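Thioredoxin domain-containing protein (Silicibacter pomeroyi, PDB 3EYT) is of uncertain function but has a thioredoxin-like fold of the AhpC/TSA family and may act as an antioxidant oxidoreductase. Local coordinates at residues A57-E60 with D61-A64; H69-F72 with E73-A77; A105-R108 with T109-A112. One frame throughout, in Å; residues are numbered along the deposited sequence.

Contact 1 of 3, residues A57-E60 with D61-A64; sequences AFPE and DKVA
The CB of Phe58 rests against one branch of Val63, its methyl CG2, at 3.6 Å. That methyl stands beside the backbone N of Val63, while CG1 lies anti to the same nitrogen (chi1 176°). The touch is made at the root of the phenylalanine: its ring runs on away from the turn toward Ile147 and Leu151 of helix 140-151, and Leu151 also touches Val63. Next along the chain, the CB and CG of Pro59 meet two side chains, each crossing at an oblique angle. Asp61 OD1 comes to within 3.3 Å of Pro59 CB, and Lys62 passes its CD 3.8 Å from Pro59 CG before continuing outward. The backbone here folds as a type I beta turn with Glu60 and Asp61 at its corners, and it reverses the chain between helix 41-57 and strand 63-69 within the beta-alpha-beta crossover of a thioredoxin fold. Pro59 O accepts twice. Lys62 N closes the turn from above the carbonyl plane at 3.0 Å, whereas Val63 N, one residue on, adds a second bond nearly in line with the C=O at 2.9 Å, with the straighter N-H...O angle of the two (160°). Glu60 turns its carboxylate back to the helix, where OE1 forms a salt bridge with Arg55, whose guanidinium also bonds to the carbonyl oxygens of Phe58 and Val63.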
ATOM      1  N   ALA C  57      -2.441  25.038 -22.003  1.00 20.67           N
ATOM      2  CA  ALA C  57      -3.189  25.953 -22.903  1.00 21.26           C
ATOM      3  C   ALA C  57      -3.832  27.170 -22.241  1.00 21.59           C
ATOM      4  O   ALA C  57      -4.025  28.192 -22.909  1.00 21.95           O
ATOM      5  CB  ALA C  57      -4.207  25.201 -23.767  1.00 20.87           C
ATOM      6  N   PHE C  58      -4.141  27.080 -20.947  1.00 20.98           N
ATOM      7  CA  PHE C  58      -4.785  28.184 -20.223  1.00 21.94           C
ATOM      8  C   PHE C  58      -3.909  28.744 -19.086  1.00 22.64           C
ATOM      9  O   PHE C  58      -3.090  28.025 -18.520  1.00 22.46           O
ATOM     10  CB  PHE C  58      -6.168  27.746 -19.690  1.00 20.50           C
ATOM     11  CG  PHE C  58      -7.123  27.344 -20.776  1.00 20.76           C
ATOM     12  CD1 PHE C  58      -7.894  28.303 -21.433  1.00 21.20           C
ATOM     13  CD2 PHE C  58      -7.207  26.019 -21.186  1.00 20.84           C
ATOM     14  CE1 PHE C  58      -8.757  27.945 -22.470  1.00 20.64           C
ATOM     15  CE2 PHE C  58      -8.071  25.647 -22.212  1.00 21.50           C
ATOM     16  CZ  PHE C  58      -8.855  26.607 -22.844  1.00 20.43           C
ATOM     17  N   PRO C  59      -4.067  30.035 -18.761  1.00 23.39           N
ATOM     18  CA  PRO C  59      -3.225  30.571 -17.684  1.00 24.04           C
ATOM     19  C   PRO C  59      -3.697  30.174 -16.271  1.00 24.91           C
ATOM     20  O   PRO C  59      -4.913  30.032 -16.014  1.00 24.21           O
ATOM     21  CB  PRO C  59      -3.299  32.095 -17.894  1.00 24.63           C
ATOM     22  CG  PRO C  59      -4.574  32.330 -18.599  1.00 24.24           C
ATOM     23  CD  PRO C  59      -4.866  31.077 -19.427  1.00 23.93           C
ATOM     24  N   GLU C  60      -2.723  30.008 -15.380  1.00 25.37           N
ATOM     25  CA  GLU C  60      -2.950  29.584 -13.997  1.00 26.79           C
ATOM     26  C   GLU C  60      -3.832  30.566 -13.249  1.00 26.80           C
ATOM     27  O   GLU C  60      -4.513  30.181 -12.300  1.00 27.03           O
ATOM     28  CB  GLU C  60      -1.628  29.447 -13.229  1.00 27.15           C
ATOM     29  CG  GLU C  60      -0.449  28.885 -14.031  1.00 31.32           C
ATOM     30  CD  GLU C  60      -0.067  27.438 -13.698  1.00 37.51           C
ATOM     31  OE1 GLU C  60      -0.762  26.773 -12.884  1.00 37.33           O
ATOM     32  OE2 GLU C  60       0.953  26.970 -14.272  1.00 39.97           O
ATOM     33  N   ASP C  61      -3.822  31.838 -13.648  1.00 26.84           N
ATOM     34  CA  ASP C  61      -4.642  32.809 -12.921  1.00 27.29           C
ATOM     35  C   ASP C  61      -6.121  32.625 -13.243  1.00 26.56           C
ATOM     36  O   ASP C  61      -6.981  32.974 -12.434  1.00 27.53           O
ATOM     37  CB  ASP C  61      -4.189  34.257 -13.176  1.00 27.81           C
ATOM     38  CG  ASP C  61      -4.488  34.727 -14.581  1.00 29.90           C
ATOM     39  OD1 ASP C  61      -4.627  33.892 -15.496  1.00 34.02           O
ATOM     40  OD2 ASP C  61      -4.585  35.957 -14.781  1.00 36.66           O
ATOM     41  N   LYS C  62      -6.413  32.055 -14.406  1.00 25.16           N
ATOM     42  CA  LYS C  62      -7.791  31.920 -14.847  1.00 24.33           C
ATOM     43  C   LYS C  62      -8.355  30.516 -14.674  1.00 23.61           C
ATOM     44  O   LYS C  62      -9.541  30.362 -14.362  1.00 23.90           O
ATOM     45  CB  LYS C  62      -7.922  32.353 -16.300  1.00 24.42           C
ATOM     46  CG  LYS C  62      -7.748  33.853 -16.512  1.00 26.38           C
ATOM     47  CD  LYS C  62      -7.857  34.214 -18.003  1.00 28.98           C
ATOM     48  CE  LYS C  62      -7.447  35.675 -18.306  1.00 29.66           C
ATOM     49  NZ  LYS C  62      -7.985  36.587 -17.259  1.00 31.35           N
ATOM     50  N   VAL C  63      -7.507  29.502 -14.889  1.00 21.98           N
ATOM     51  CA  VAL C  63      -7.930  28.100 -14.879  1.00 21.35           C
ATOM     52  C   VAL C  63      -7.042  27.318 -13.910  1.00 20.91           C
ATOM     53  O   VAL C  63      -5.797  27.352 -14.004  1.00 21.16           O
ATOM     54  CB  VAL C  63      -7.853  27.474 -16.296  1.00 21.48           C
ATOM     55  CG1 VAL C  63      -8.210  25.953 -16.272  1.00 19.83           C
ATOM     56  CG2 VAL C  63      -8.762  28.237 -17.256  1.00 21.35           C
ATOM     57  N   ALA C  64      -7.677  26.662 -12.950  1.00 19.94           N
ATOM     58  CA  ALA C  64      -6.958  25.708 -12.095  1.00 19.48           C
ATOM     59  C   ALA C  64      -7.133  24.301 -12.664  1.00 19.52           C
ATOM     60  O   ALA C  64      -8.245  23.908 -13.052  1.00 20.67           O
ATOM     61  CB  ALA C  64      -7.479  25.771 -10.634  1.00 19.65           C
TER

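Contact 2 of 3, residues H69-F72 with E73-A77; sequences HTVF and EHHEA
Where strand 63-69 of the central sheet ends, the chain enters a loop in which Phe72 and Glu73 lie side by side, their side chains pointing the same way. The aromatic ring and the carboxylate are turned only 23° from each other, and Glu73 CD lies 3.8 Å from Phe72 CE1. Glu73 CG sits over one face of the ring, displaced toward its rim. Both side chains take the first torsion that puts CG between the backbone N and the carbonyl carbon (chi1 64° for Phe72, 56° for Glu73), and the glutamate then runs out extended along the ring. Gln37 helps to fix the pair, since its amide bonds to Glu73 OE2 through NE2 and to Phe72 N through OE1. A glycine in place of Phe72 would probably leave the aliphatic stem and carboxylate of Glu73 without their aromatic neighbour and open a gap beside Met110.

On the inner side of the bend, Val71 CG1 packs 3.3 Å from Glu73 O and 3.7 Å from His75 CA. The His75 ring folds back over the backbone joining the two segments, with Glu73 N 3.5 Å above its plane and CE1 3.5 Å from Phe72 C. Its NE2 hydrogen-bonds to Ala105 O, which fixes the rotation of the imidazole. Beyond it, Ala77 N bonds to His74 O at 2.9 Å in a short 3-10 turn, and the His74 ring meets that of His88 of the second subunit. Such a loop, at the C-terminal end of a parallel strand and close to a probable CxxC motif (Cys40 and Cys43), is typical of the thioredoxin fold.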
ATOM      1  N   HIS C  69      -6.697  11.413  -7.567  1.00 12.91           N
ATOM      2  CA  HIS C  69      -6.386   9.963  -7.664  1.00 12.56           C
ATOM      3  C   HIS C  69      -7.490   9.172  -6.944  1.00 12.95           C
ATOM      4  O   HIS C  69      -7.579   9.155  -5.693  1.00 13.57           O
ATOM      5  CB  HIS C  69      -4.993   9.652  -7.090  1.00 11.89           C
ATOM      6  CG  HIS C  69      -4.442   8.322  -7.538  1.00 11.95           C
ATOM      7  ND1 HIS C  69      -3.809   7.452  -6.680  1.00 10.40           N
ATOM      8  CD2 HIS C  69      -4.436   7.724  -8.751  1.00 11.82           C
ATOM      9  CE1 HIS C  69      -3.435   6.372  -7.345  1.00 10.22           C
ATOM     10  NE2 HIS C  69      -3.797   6.519  -8.606  1.00  9.43           N
ATOM     11  N   THR C  70      -8.361   8.574  -7.750  1.00 13.12           N
ATOM     12  CA  THR C  70      -9.602   7.940  -7.239  1.00 13.72           C
ATOM     13  C   THR C  70      -9.402   6.433  -7.398  1.00 13.20           C
ATOM     14  O   THR C  70      -9.787   5.833  -8.416  1.00 14.36           O
ATOM     15  CB  THR C  70     -10.804   8.425  -8.046  1.00 13.98           C
ATOM     16  OG1 THR C  70     -10.556   8.209  -9.460  1.00 14.36           O
ATOM     17  CG2 THR C  70     -11.069   9.920  -7.827  1.00 13.38           C
ATOM     18  N   VAL C  71      -8.760   5.800  -6.420  1.00 12.96           N
ATOM     19  CA  VAL C  71      -8.440   4.400  -6.577  1.00 12.56           C
ATOM     20  C   VAL C  71      -9.670   3.607  -6.092  1.00 13.37           C
ATOM     21  O   VAL C  71     -10.016   3.674  -4.906  1.00 12.83           O
ATOM     22  CB  VAL C  71      -7.186   4.027  -5.723  1.00 12.68           C
ATOM     23  CG1 VAL C  71      -6.880   2.520  -5.846  1.00 13.56           C
ATOM     24  CG2 VAL C  71      -5.978   4.861  -6.153  1.00 12.43           C
ATOM     25  N   PHE C  72     -10.299   2.847  -6.980  1.00 13.61           N
ATOM     26  CA  PHE C  72     -11.501   2.116  -6.604  1.00 15.04           C
ATOM     27  C   PHE C  72     -11.295   0.620  -6.779  1.00 16.06           C
ATOM     28  O   PHE C  72     -12.218  -0.161  -6.606  1.00 15.28           O
ATOM     29  CB  PHE C  72     -12.728   2.639  -7.369  1.00 14.25           C
ATOM     30  CG  PHE C  72     -12.647   2.442  -8.861  1.00 16.26           C
ATOM     31  CD1 PHE C  72     -13.059   1.229  -9.441  1.00 20.04           C
ATOM     32  CD2 PHE C  72     -12.164   3.449  -9.677  1.00 16.43           C
ATOM     33  CE1 PHE C  72     -13.019   1.053 -10.835  1.00 21.13           C
ATOM     34  CE2 PHE C  72     -12.093   3.287 -11.069  1.00 17.75           C
ATOM     35  CZ  PHE C  72     -12.512   2.089 -11.650  1.00 18.58           C
ATOM     36  N   GLU C  73     -10.058   0.225  -7.102  1.00 16.57           N
ATOM     37  CA  GLU C  73      -9.710  -1.197  -7.245  1.00 17.55           C
ATOM     38  C   GLU C  73      -8.205  -1.373  -7.083  1.00 17.42           C
ATOM     39  O   GLU C  73      -7.477  -0.393  -7.249  1.00 17.43           O
ATOM     40  CB  GLU C  73     -10.126  -1.684  -8.616  1.00 18.48           C
ATOM     41  CG  GLU C  73      -9.521  -0.849  -9.736  1.00 21.06           C
ATOM     42  CD  GLU C  73     -10.045  -1.248 -11.088  1.00 26.64           C
ATOM     43  OE1 GLU C  73     -10.901  -2.176 -11.152  1.00 29.23           O
ATOM     44  OE2 GLU C  73      -9.608  -0.638 -12.089  1.00 26.42           O
ATOM     45  N   HIS C  74      -7.745  -2.593  -6.765  1.00 16.43           N
ATOM     46  CA  HIS C  74      -6.313  -2.842  -6.596  1.00 16.46           C
ATOM     47  C   HIS C  74      -5.705  -1.801  -5.648  1.00 16.08           C
ATOM     48  O   HIS C  74      -4.608  -1.294  -5.913  1.00 15.20           O
ATOM     49  CB  HIS C  74      -5.576  -2.717  -7.938  1.00 16.85           C
ATOM     50  CG  HIS C  74      -6.153  -3.545  -9.054  1.00 20.07           C
ATOM     51  ND1 HIS C  74      -6.202  -4.926  -9.018  1.00 22.46           N
ATOM     52  CD2 HIS C  74      -6.644  -3.188 -10.267  1.00 21.67           C
ATOM     53  CE1 HIS C  74      -6.722  -5.378 -10.146  1.00 20.14           C
ATOM     54  NE2 HIS C  74      -6.993  -4.346 -10.923  1.00 21.32           N
ATOM     55  N   HIS C  75      -6.404  -1.479  -4.555  1.00 15.91           N
ATOM     56  CA  HIS C  75      -5.989  -0.371  -3.682  1.00 16.09           C
ATOM     57  C   HIS C  75      -4.516  -0.482  -3.221  1.00 15.96           C
ATOM     58  O   HIS C  75      -3.785   0.521  -3.130  1.00 15.28           O
ATOM     59  CB  HIS C  75      -6.941  -0.271  -2.475  1.00 16.07           C
ATOM     60  CG  HIS C  75      -8.386  -0.100  -2.863  1.00 15.90           C
ATOM     61  ND1 HIS C  75      -9.152  -1.136  -3.374  1.00 16.72           N
ATOM     62  CD2 HIS C  75      -9.206   0.975  -2.795  1.00 14.93           C
ATOM     63  CE1 HIS C  75     -10.376  -0.696  -3.630  1.00 15.80           C
ATOM     64  NE2 HIS C  75     -10.435   0.584  -3.299  1.00 17.73           N
ATOM     65  N   GLU C  76      -4.086  -1.715  -2.958  1.00 14.85           N
ATOM     66  CA  GLU C  76      -2.746  -1.976  -2.432  1.00 15.54           C
ATOM     67  C   GLU C  76      -1.626  -1.727  -3.457  1.00 15.26           C
ATOM     68  O   GLU C  76      -0.469  -1.637  -3.079  1.00 15.73           O
ATOM     69  CB  GLU C  76      -2.642  -3.412  -1.853  1.00 15.80           C
ATOM     70  CG  GLU C  76      -2.653  -4.553  -2.878  1.00 19.13           C
ATOM     71  CD  GLU C  76      -3.994  -4.693  -3.616  1.00 27.55           C
ATOM     72  OE1 GLU C  76      -5.043  -4.248  -3.053  1.00 24.63           O
ATOM     73  OE2 GLU C  76      -3.989  -5.233  -4.773  1.00 29.73           O
ATOM     74  N   ALA C  77      -1.986  -1.625  -4.730  1.00 14.99           N
ATOM     75  CA  ALA C  77      -1.043  -1.436  -5.822  1.00 15.05           C
ATOM     76  C   ALA C  77      -0.815   0.036  -6.137  1.00 15.73           C
ATOM     77  O   ALA C  77       0.152   0.357  -6.847  1.00 15.56           O
ATOM     78  CB  ALA C  77      -1.561  -2.096  -7.048  1.00 13.36           C
TER

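Contact 3 of 3, residues A105-R108 with T109-A112; sequences AMPR and TMAA. With EDO (1,2-ethanediol), chain I.
Met106 O receives a hydrogen bond from O1 of a bound 1,2-ethanediol at 2.6 Å, and the diol, probably from the crystallisation liquor, lays its C2 3.8 Å from Ala111 CB. The side chain of Met106 (a selenomethionine, like Met110) meets the first turn of helix 108-112. CG lies anti to the backbone N (chi1 -169°), which sends the chain across that of Met110 at about a right angle, with Met106 CG 3.7 Å from Met110 SE. Further out, Met106 SE approaches Ala111 CB at 4.1 Å. Pro107 adds a second apolar support, its CG 3.9 Å from Met110 CB.

Pro107 occupies the N-cap position, and its carbonyl oxygen starts the helical bonding: Ala111 N reaches Pro107 O in the carbonyl plane at 3.1 Å. In the next bond, Ala112 N lies 2.9 Å from Arg108 O, tilted 24° from the carbonyl plane. The Asp99 carboxylate accepts from Thr109 N and Met110 N, while Gln10 bonds to Arg108 NE and Thr109 OG1. An anionic side chain at the amino end of a helix is likely to be favoured by the helix dipole, so charge and hydrogen bonding together probably steady the start of this short helix.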
ATOM      1  N   ALA C 105     -15.357   0.047  -1.778  1.00 17.96           N
ATOM      2  CA  ALA C 105     -14.269   0.146  -2.736  1.00 18.01           C
ATOM      3  C   ALA C 105     -14.050   1.574  -3.272  1.00 18.37           C
ATOM      4  O   ALA C 105     -12.907   2.039  -3.322  1.00 18.25           O
ATOM      5  CB  ALA C 105     -14.534  -0.812  -3.899  1.00 17.92           C
HETATM    6  N   MSE C 106     -15.136   2.242  -3.670  1.00 16.73           N
HETATM    7  CA  MSE C 106     -15.074   3.557  -4.262  1.00 16.97           C
HETATM    8  C   MSE C 106     -14.704   4.614  -3.215  1.00 15.63           C
HETATM    9  O   MSE C 106     -15.285   4.615  -2.115  1.00 15.60           O
HETATM   10  CB  MSE C 106     -16.447   3.902  -4.852  1.00 17.69           C
HETATM   11  CG  MSE C 106     -16.434   5.142  -5.718  1.00 21.51           C
HETATM   12 SE   MSE C 106     -18.039   5.217  -6.870  0.50 26.91          SE
HETATM   13  CE  MSE C 106     -17.975   3.431  -7.618  1.00 29.54           C
ATOM     14  N   PRO C 107     -13.762   5.519  -3.554  1.00 14.76           N
ATOM     15  CA  PRO C 107     -13.402   6.551  -2.587  1.00 13.86           C
ATOM     16  C   PRO C 107     -14.456   7.674  -2.508  1.00 13.42           C
ATOM     17  O   PRO C 107     -15.373   7.712  -3.339  1.00 12.72           O
ATOM     18  CB  PRO C 107     -12.049   7.042  -3.077  1.00 13.04           C
ATOM     19  CG  PRO C 107     -12.079   6.808  -4.596  1.00 14.64           C
ATOM     20  CD  PRO C 107     -12.950   5.590  -4.798  1.00 14.53           C
ATOM     21  N   ARG C 108     -14.314   8.588  -1.538  1.00 13.66           N
ATOM     22  CA  ARG C 108     -15.447   9.447  -1.134  1.00 14.30           C
ATOM     23  C   ARG C 108     -15.823  10.508  -2.173  1.00 14.24           C
ATOM     24  O   ARG C 108     -17.023  10.727  -2.440  1.00 12.86           O
ATOM     25  CB  ARG C 108     -15.197  10.114   0.233  1.00 13.71           C
ATOM     26  CG  ARG C 108     -15.011   9.092   1.349  1.00 15.80           C
ATOM     27  CD  ARG C 108     -15.147   9.681   2.724  1.00 19.19           C
ATOM     28  NE  ARG C 108     -16.416  10.372   2.902  1.00 22.13           N
ATOM     29  CZ  ARG C 108     -17.506   9.827   3.443  1.00 26.05           C
ATOM     30  NH1 ARG C 108     -17.499   8.568   3.877  1.00 25.41           N
ATOM     31  NH2 ARG C 108     -18.607  10.550   3.553  1.00 26.35           N
ATOM     32  N   THR C 109     -14.823  11.191  -2.724  1.00 12.89           N
ATOM     33  CA  THR C 109     -15.118  12.263  -3.703  1.00 14.36           C
ATOM     34  C   THR C 109     -15.659  11.664  -5.003  1.00 14.48           C
ATOM     35  O   THR C 109     -16.639  12.165  -5.610  1.00 15.24           O
ATOM     36  CB  THR C 109     -13.864  13.112  -3.986  1.00 14.24           C
ATOM     37  OG1 THR C 109     -13.277  13.479  -2.738  1.00 13.69           O
ATOM     38  CG2 THR C 109     -14.187  14.359  -4.808  1.00 15.08           C
HETATM   39  N   MSE C 110     -15.040  10.569  -5.421  1.00 13.56           N
HETATM   40  CA  MSE C 110     -15.545   9.848  -6.579  1.00 12.92           C
HETATM   41  C   MSE C 110     -17.034   9.475  -6.448  1.00 13.08           C
HETATM   42  O   MSE C 110     -17.797   9.692  -7.394  1.00 13.94           O
HETATM   43  CB  MSE C 110     -14.744   8.551  -6.793  1.00 12.14           C
HETATM   44  CG  MSE C 110     -15.058   7.919  -8.154  1.00 11.71           C
HETATM   45 SE   MSE C 110     -14.118   6.232  -8.444  0.50 11.68          SE
HETATM   46  CE  MSE C 110     -14.879   5.851 -10.201  1.00 19.16           C
ATOM     47  N   ALA C 111     -17.428   8.918  -5.301  1.00 12.35           N
ATOM     48  CA  ALA C 111     -18.832   8.585  -5.038  1.00 13.87           C
ATOM     49  C   ALA C 111     -19.697   9.826  -4.982  1.00 14.10           C
ATOM     50  O   ALA C 111     -20.769   9.836  -5.558  1.00 14.65           O
ATOM     51  CB  ALA C 111     -18.986   7.754  -3.747  1.00 13.58           C
ATOM     52  N   ALA C 112     -19.238  10.880  -4.296  1.00 14.05           N
ATOM     53  CA  ALA C 112     -19.994  12.137  -4.212  1.00 13.50           C
ATOM     54  C   ALA C 112     -20.310  12.699  -5.599  1.00 13.51           C
ATOM     55  O   ALA C 112     -21.388  13.267  -5.810  1.00 12.53           O
ATOM     56  CB  ALA C 112     -19.216  13.202  -3.387  1.00 14.48           C
TER
HETATM   57  C1  EDO I 201     -18.539   4.467  -1.167  1.00 33.68           C
HETATM   58  O1  EDO I 201     -17.449   3.522  -1.149  1.00 32.76           O
HETATM   59  C2  EDO I 201     -18.082   5.837  -0.643  1.00 31.10           C
HETATM   60  O2  EDO I 201     -18.236   5.872   0.786  1.00 32.73           O

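The three contacts follow one another along the chain. Contacts 1 and 2 stand at the two ends of strand 63-69, the turn of contact 1 entering it and the loop of contact 2 leaving it, with centres 29 Å apart. Contact 3 comes later, between strands 96-99 and 120-124, yet its centre is only 11 Å from that of contact 2, and the two touch: Phe72 CD2 packs 3.6 Å from Met110 SE. Contact 1 lies across the chain's centre from both, about 14 Å from either at the nearest atoms. One end of the thioredoxin-like sheet thus carries a plain reversal, the other a joined pair of loops, both of which meet neighbouring subunits, 69-77 the more extensively.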